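Local coordinates for PDZ domain protein (Parabacteroides distasonis, PDB 4L8N) that is of unknown function but joins PDZ domains to a DUF4136 domain and binds magnesium, an architecture consistent with a role in protein recognition, at residues D108-A111 with S112-M116; F357-A360 with Y361-F364; N367-Q370 with Y371-P374. All coordinates share one frame; numbering follows the deposited sequence.

In the fold
All three contacts are local, each between near neighbours in sequence, and lie on the same side of the chain's centre, away from the magnesium-binding residues. Contact 1 ends the short helix 107-113, contact 2 is the middle of helix 354-367, and contact 3 the turn after it. L110, A111 and Y114 are buried in contact 1, and F357, A360 and F364 in contact 2; contact 3 buries T368 and R372 but exposes M369 and Q370. Contact 1 packs leucine and tyrosine; contact 2 adds K362 on its exposed side and R363 folded back over A360; contact 3 relies on an amide over a ring and on water. M116 ties them together, its N meeting Y361 OH and its O R372 NH2.

Contact 1 (D108-A111 with S112-M116); sequences DQLA and SAYAM
The C-terminal end of the short helix 107-113 brings L110 and Y114 together, one turn apart, where the chain leaves helical geometry at Y114. Two main-chain bonds define this last turn: A113 N donates to Q109 O at 3.0 Å, and Y114 N to L110 O at 2.8 Å. S112 N lies between the carbonyls of D108 and Q109 and makes only a weak bond to each. L110 O also lies in the plane of the Y114 ring at its edge, 3.6 Å from Y114 CD2, so the carbonyl that takes the last of these bonds also borders the aromatic side chain.

The side chains of L110 and Y114 run side by side in the same direction. Both have CG anti to the carbonyl carbon (chi1 -68° for L110 and -77° for Y114), which sends the leucine branch and the ring off the same flank of the helix, toward F411. L414 adds to the packing on L110, while the Y114 ring meets Y361 of helix 354-367 edge-to-face.

On another side, A111 packs against K305 and Y307 of strand 298-309, part of the large mixed sheet, and K305 NZ bonds to both D108 O and S112 OG, tying the exposed serine and a helix carbonyl to that strand. Between the leucine and the tyrosine, the side chains meet at L110 CD2 and Y114 CE2, 4.2 Å apart.

Contact 2 (F357-A360 with Y361-F364); sequences FSSA and YKRF
S358 and K362, one turn apart in the middle of helix 354-367, are joined through both backbone and side chain. The backbone bonding is regular alpha-helical, with each amide of 361-364 donating to the carbonyl four residues earlier; K362 N to S358 O measures 3.1 Å, and the longest of the four, F364 N to A360 O, 3.3 Å.

The polar side-chain contact is a bond from K362 NZ to S358 OG, 2.8 Å long. The lysine chain runs back toward the start of the helix and bends at its last torsion (chi4 87°), which brings the ammonium to the hydroxyl. On the way K362 CG passes 3.3 Å from S358 O.

R363 also folds back, but makes its contact through a flat face. Its chain bends at chi3 (-105°) and lays the guanidinium over the backbone of A360, whose CA sits 3.4 Å above the plane and over its centre. R363 NH2 comes 3.6 Å from S359 CB. The charge itself is met by D406, which forms a salt bridge with R363 NH1, and S359 OG bonds to E355 O.

Apolar packing belongs to the other flank. F357 meets F411 edge-to-face, and Y361 and F364 each meet Y117 in the same way.

The chemistry is therefore two-sided: aromatic rings join the helix to neighbouring loops, while the lysine and arginine lie back along its surface, and with D406 holding its NH1 the guanidinium probably keeps its flat position over A360.

Contact 3 (N367-Q370 with Y371-P374); sequences NTMQ and YRDP. With EOH (ethanol), chain B.
T368 and Y371 are joined across a 3-10 turn that follows helix 354-367. In the backbone bonding, Y371 N donates to T368 O at 2.9 Å. A weak bond from R372 N to M369 O extends the turn, and an ethanol, probably from the crystallisation liquor, donates to the same M369 O.

The Q370 amide stacks on the Y371 ring. The Q370 side chain runs in the same direction as Y371 and lies over one face of its ring, amide and ring planes 12° apart, with Q370 CG in CH-pi contact 4.1 Å from the ring centroid. Q370 CG occupies the crowded position between its backbone N and carbonyl carbon (chi1 39°), and the extended chain beyond it carries the amide along the ring. Q370 NE2 then donates to N367 O at 2.9 Å in a nearly straight bond (170°), which holds the amide flat. The T368 side chain crosses that of Y371 at about a right angle, its CB 3.8 Å from Y371 CD2, and I398 of helix 395-402 also packs on the tyrosine. A serine in place of Y371 would probably leave the Q370 amide without its stacking partner and open a gap beside T368 and I398.

Water and charge hold R372. Its guanidinium reaches M388 O through NH1 and M116 O through NH2, and makes a cation-pi contact with W390. One water, at the guanidinium edge, accepts from R372 NE at 2.7 Å and donates at 2.9 Å to T368 OG1, itself hydrogen-bonded to F364 O in helix 354-367.

Contact 1 (D108-A111 with S112-M116)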
loop_
_atom_site.group_PDB
_atom_site.type_symbol
_atom_site.label_atom_id
_atom_site.label_comp_id
_atom_site.label_asym_id
_atom_site.label_seq_id
_atom_site.Cartn_x
_atom_site.Cartn_y
_atom_site.Cartn_z
ATOM N N ASP A 108 40.168 -3.232 9.829
ATOM C CA ASP A 108 38.756 -3.139 9.438
ATOM C C ASP A 108 37.881 -3.793 10.537
ATOM O O ASP A 108 36.868 -3.222 10.959
ATOM C CB ASP A 108 38.535 -3.806 8.066
ATOM C CG ASP A 108 37.088 -3.860 7.623
ATOM O OD1 ASP A 108 36.597 -2.845 7.070
ATOM O OD2 ASP A 108 36.447 -4.928 7.813
ATOM N N GLN A 109 38.315 -4.966 11.036
ATOM C CA GLN A 109 37.600 -5.682 12.085
ATOM C C GLN A 109 37.594 -4.859 13.386
ATOM O O GLN A 109 36.527 -4.650 13.964
ATOM C CB GLN A 109 38.212 -7.077 12.305
ATOM C CG GLN A 109 38.002 -8.041 11.132
ATOM C CD GLN A 109 38.792 -9.312 11.326
ATOM O OE1 GLN A 109 40.020 -9.355 11.168
ATOM N NE2 GLN A 109 38.112 -10.370 11.719
ATOM N N LEU A 110 38.774 -4.346 13.801
ATOM C CA LEU A 110 38.965 -3.537 15.007
ATOM C C LEU A 110 38.186 -2.211 14.955
ATOM O O LEU A 110 37.673 -1.770 15.986
ATOM C CB LEU A 110 40.452 -3.268 15.248
ATOM C CG LEU A 110 41.308 -4.476 15.643
ATOM C CD1 LEU A 110 42.756 -4.249 15.320
ATOM C CD2 LEU A 110 41.134 -4.846 17.118
ATOM N N ALA A 111 38.056 -1.603 13.761
ATOM C CA ALA A 111 37.290 -0.367 13.585
ATOM C C ALA A 111 35.822 -0.608 13.930
ATOM O O ALA A 111 35.181 0.258 14.518
ATOM C CB ALA A 111 37.426 0.145 12.165
ATOM N N SER A 112 35.317 -1.811 13.609
ATOM C CA SER A 112 33.958 -2.247 13.908
ATOM C C SER A 112 33.805 -2.603 15.381
ATOM O O SER A 112 32.782 -2.250 15.972
ATOM C CB SER A 112 33.586 -3.440 13.050
ATOM O OG SER A 112 33.060 -2.998 11.815
ATOM N N ALA A 113 34.828 -3.263 15.986
ATOM C CA ALA A 113 34.818 -3.655 17.395
ATOM C C ALA A 113 34.914 -2.438 18.337
ATOM O O ALA A 113 34.282 -2.439 19.397
ATOM C CB ALA A 113 35.950 -4.633 17.678
ATOM N N TYR A 114 35.688 -1.411 17.961
ATOM C CA TYR A 114 35.826 -0.195 18.770
ATOM C C TYR A 114 34.984 0.987 18.186
ATOM O O TYR A 114 35.315 2.150 18.417
ATOM C CB TYR A 114 37.309 0.195 18.859
ATOM C CG TYR A 114 38.151 -0.625 19.815
ATOM C CD1 TYR A 114 38.222 -0.296 21.165
ATOM C CD2 TYR A 114 38.974 -1.644 19.351
ATOM C CE1 TYR A 114 39.047 -0.999 22.039
ATOM C CE2 TYR A 114 39.784 -2.373 20.219
ATOM C CZ TYR A 114 39.822 -2.045 21.563
ATOM O OH TYR A 114 40.631 -2.742 22.427
ATOM N N ALA A 115 33.868 0.689 17.494
ATOM C CA ALA A 115 33.004 1.674 16.819
ATOM C C ALA A 115 32.413 2.752 17.748
ATOM O O ALA A 115 32.109 3.860 17.296
ATOM C CB ALA A 115 31.872 0.965 16.096
HETATM N N MSE A 116 32.277 2.460 19.034
HETATM C CA MSE A 116 31.675 3.438 19.896
HETATM C C MSE A 116 32.631 4.557 20.275
HETATM O O MSE A 116 32.186 5.568 20.810
HETATM C CB MSE A 116 30.983 2.786 21.066
HETATM C CG MSE A 116 29.600 2.304 20.636
HETATM SE SE MSE A 116 28.767 1.280 21.991
HETATM C CE MSE A 116 27.840 -0.096 20.806
#

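Contact 2 (F357-A360 with Y361-F364)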
loop_
_atom_site.group_PDB
_atom_site.type_symbol
_atom_site.label_atom_id
_atom_site.label_comp_id
_atom_site.label_asym_id
_atom_site.label_seq_id
_atom_site.Cartn_x
_atom_site.Cartn_y
_atom_site.Cartn_z
ATOM N N PHE A 357 41.498 -5.788 27.255
ATOM C CA PHE A 357 41.120 -4.753 26.293
ATOM C C PHE A 357 39.614 -4.592 26.248
ATOM O O PHE A 357 39.124 -3.463 26.293
ATOM C CB PHE A 357 41.675 -5.064 24.881
ATOM C CG PHE A 357 43.107 -4.652 24.599
ATOM C CD1 PHE A 357 43.505 -3.320 24.717
ATOM C CD2 PHE A 357 44.036 -5.576 24.133
ATOM C CE1 PHE A 357 44.824 -2.931 24.426
ATOM C CE2 PHE A 357 45.353 -5.185 23.837
ATOM C CZ PHE A 357 45.736 -3.865 23.985
ATOM N N SER A 358 38.884 -5.723 26.167
ATOM C CA SER A 358 37.430 -5.768 26.120
ATOM C C SER A 358 36.809 -5.107 27.360
ATOM O O SER A 358 35.949 -4.238 27.201
ATOM C CB SER A 358 36.943 -7.203 25.979
ATOM O OG SER A 358 35.575 -7.229 25.603
ATOM N N SER A 359 37.268 -5.476 28.575
ATOM C CA SER A 359 36.783 -4.925 29.849
ATOM C C SER A 359 37.076 -3.422 29.978
ATOM O O SER A 359 36.178 -2.656 30.339
ATOM C CB SER A 359 37.409 -5.670 31.027
ATOM O OG SER A 359 37.105 -7.053 30.943
ATOM N N ALA A 360 38.331 -3.014 29.675
ATOM C CA ALA A 360 38.807 -1.631 29.715
ATOM C C ALA A 360 37.965 -0.711 28.802
ATOM O O ALA A 360 37.665 0.421 29.190
ATOM C CB ALA A 360 40.272 -1.582 29.319
ATOM N N TYR A 361 37.539 -1.229 27.631
ATOM C CA TYR A 361 36.707 -0.533 26.648
ATOM C C TYR A 361 35.276 -0.356 27.175
ATOM O O TYR A 361 34.711 0.735 27.053
ATOM C CB TYR A 361 36.712 -1.303 25.308
ATOM C CG TYR A 361 35.843 -0.704 24.224
ATOM C CD1 TYR A 361 36.131 0.546 23.681
ATOM C CD2 TYR A 361 34.758 -1.404 23.708
ATOM C CE1 TYR A 361 35.357 1.085 22.653
ATOM C CE2 TYR A 361 33.975 -0.875 22.685
ATOM C CZ TYR A 361 34.278 0.371 22.162
ATOM O OH TYR A 361 33.498 0.912 21.171
ATOM N N LYS A 362 34.696 -1.432 27.755
ATOM C CA LYS A 362 33.352 -1.444 28.352
ATOM C C LYS A 362 33.277 -0.427 29.498
ATOM O O LYS A 362 32.238 0.200 29.687
ATOM C CB LYS A 362 32.975 -2.855 28.861
ATOM C CG LYS A 362 32.721 -3.884 27.765
ATOM C CD LYS A 362 32.202 -5.191 28.344
ATOM C CE LYS A 362 32.592 -6.388 27.505
ATOM N NZ LYS A 362 33.930 -6.920 27.886
ATOM N N ARG A 363 34.386 -0.246 30.229
ATOM C CA ARG A 363 34.501 0.722 31.317
ATOM C C ARG A 363 34.440 2.150 30.778
ATOM O O ARG A 363 33.780 2.987 31.396
ATOM C CB ARG A 363 35.788 0.504 32.108
ATOM C CG ARG A 363 35.658 -0.575 33.169
ATOM C CD ARG A 363 36.973 -0.774 33.878
ATOM N NE ARG A 363 37.630 -2.003 33.433
ATOM C CZ ARG A 363 38.936 -2.113 33.189
ATOM N NH1 ARG A 363 39.737 -1.059 33.324
ATOM N NH2 ARG A 363 39.446 -3.271 32.786
ATOM N N PHE A 364 35.094 2.415 29.607
ATOM C CA PHE A 364 35.104 3.714 28.909
ATOM C C PHE A 364 33.697 4.113 28.433
ATOM O O PHE A 364 33.346 5.285 28.505
ATOM C CB PHE A 364 36.083 3.705 27.697
ATOM C CG PHE A 364 35.893 4.818 26.680
ATOM C CD1 PHE A 364 36.365 6.104 26.931
ATOM C CD2 PHE A 364 35.225 4.583 25.481
ATOM C CE1 PHE A 364 36.151 7.136 26.016
ATOM C CE2 PHE A 364 35.025 5.616 24.559
ATOM C CZ PHE A 364 35.501 6.881 24.830
#

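Contact 3 (N367-Q370 with Y371-P374)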
loop_
_atom_site.group_PDB
_atom_site.type_symbol
_atom_site.label_atom_id
_atom_site.label_comp_id
_atom_site.label_asym_id
_atom_site.label_seq_id
_atom_site.Cartn_x
_atom_site.Cartn_y
_atom_site.Cartn_z
ATOM N N ASN A 367 31.606 5.085 31.644
ATOM C CA ASN A 367 32.111 6.310 32.228
ATOM C C ASN A 367 31.990 7.552 31.322
ATOM O O ASN A 367 32.198 8.668 31.819
ATOM C CB ASN A 367 33.557 6.093 32.649
ATOM C CG ASN A 367 33.725 5.113 33.797
ATOM O OD1 ASN A 367 32.812 4.875 34.599
ATOM N ND2 ASN A 367 34.901 4.516 33.906
ATOM N N THR A 368 31.618 7.382 30.023
ATOM C CA THR A 368 31.453 8.524 29.117
ATOM C C THR A 368 30.018 8.642 28.599
ATOM O O THR A 368 29.763 9.505 27.752
ATOM C CB THR A 368 32.462 8.491 27.962
ATOM O OG1 THR A 368 32.264 7.325 27.163
ATOM C CG2 THR A 368 33.886 8.577 28.436
HETATM N N MSE A 369 29.069 7.828 29.132
HETATM C CA MSE A 369 27.638 7.884 28.744
HETATM C C MSE A 369 27.049 9.294 28.948
HETATM O O MSE A 369 26.126 9.706 28.235
HETATM C CB MSE A 369 26.796 6.873 29.546
HETATM C CG MSE A 369 26.967 5.424 29.122
HETATM SE SE MSE A 369 26.711 5.093 27.238
HETATM C CE MSE A 369 24.803 5.225 27.163
ATOM N N GLN A 370 27.607 10.013 29.932
ATOM C CA GLN A 370 27.300 11.387 30.325
ATOM C C GLN A 370 27.646 12.418 29.232
ATOM O O GLN A 370 27.072 13.516 29.230
ATOM C CB GLN A 370 28.051 11.740 31.615
ATOM C CG GLN A 370 29.477 11.193 31.692
ATOM C CD GLN A 370 30.263 11.757 32.854
ATOM O OE1 GLN A 370 29.966 12.843 33.394
ATOM N NE2 GLN A 370 31.314 11.045 33.243
ATOM N N TYR A 371 28.581 12.072 28.324
ATOM C CA TYR A 371 29.041 12.953 27.252
ATOM C C TYR A 371 28.377 12.672 25.896
ATOM O O TYR A 371 28.737 13.302 24.907
ATOM C CB TYR A 371 30.557 12.865 27.092
ATOM C CG TYR A 371 31.377 13.050 28.350
ATOM C CD1 TYR A 371 31.084 14.067 29.257
ATOM C CD2 TYR A 371 32.523 12.288 28.572
ATOM C CE1 TYR A 371 31.865 14.264 30.399
ATOM C CE2 TYR A 371 33.316 12.483 29.705
ATOM C CZ TYR A 371 32.982 13.471 30.615
ATOM O OH TYR A 371 33.769 13.655 31.728
ATOM N N ARG A 372 27.405 11.760 25.862
ATOM C CA ARG A 372 26.636 11.402 24.675
ATOM C C ARG A 372 25.460 12.368 24.501
ATOM O O ARG A 372 25.006 12.935 25.497
ATOM C CB ARG A 372 26.115 9.965 24.815
ATOM C CG ARG A 372 27.197 8.921 24.985
ATOM C CD ARG A 372 27.345 8.121 23.724
ATOM N NE ARG A 372 28.449 7.172 23.810
ATOM C CZ ARG A 372 29.170 6.781 22.766
ATOM N NH1 ARG A 372 28.911 7.259 21.556
ATOM N NH2 ARG A 372 30.170 5.926 22.925
ATOM N N ASP A 373 24.942 12.530 23.261
ATOM C CA ASP A 373 23.824 13.429 22.978
ATOM C C ASP A 373 22.539 12.606 22.761
ATOM O O ASP A 373 22.376 11.955 21.711
ATOM C CB ASP A 373 24.145 14.338 21.774
ATOM C CG ASP A 373 23.108 15.395 21.406
ATOM O OD1 ASP A 373 22.075 15.505 22.118
ATOM O OD2 ASP A 373 23.321 16.103 20.402
ATOM N N PRO A 374 21.611 12.647 23.747
ATOM C CA PRO A 374 20.379 11.836 23.644
ATOM C C PRO A 374 19.428 12.262 22.538
ATOM O O PRO A 374 18.601 11.454 22.144
ATOM C CB PRO A 374 19.731 11.965 25.022
ATOM C CG PRO A 374 20.309 13.186 25.622
ATOM C CD PRO A 374 21.683 13.351 25.047
HETATM C C1 EOH B . 22.256 9.194 29.189
HETATM C C2 EOH B . 22.740 9.558 30.601
HETATM O O EOH B . 22.935 10.076 28.318
HETATM O O HOH W 1 29.959 6.220 25.860
HETATM O O HOH W 2 25.255 15.037 27.221
#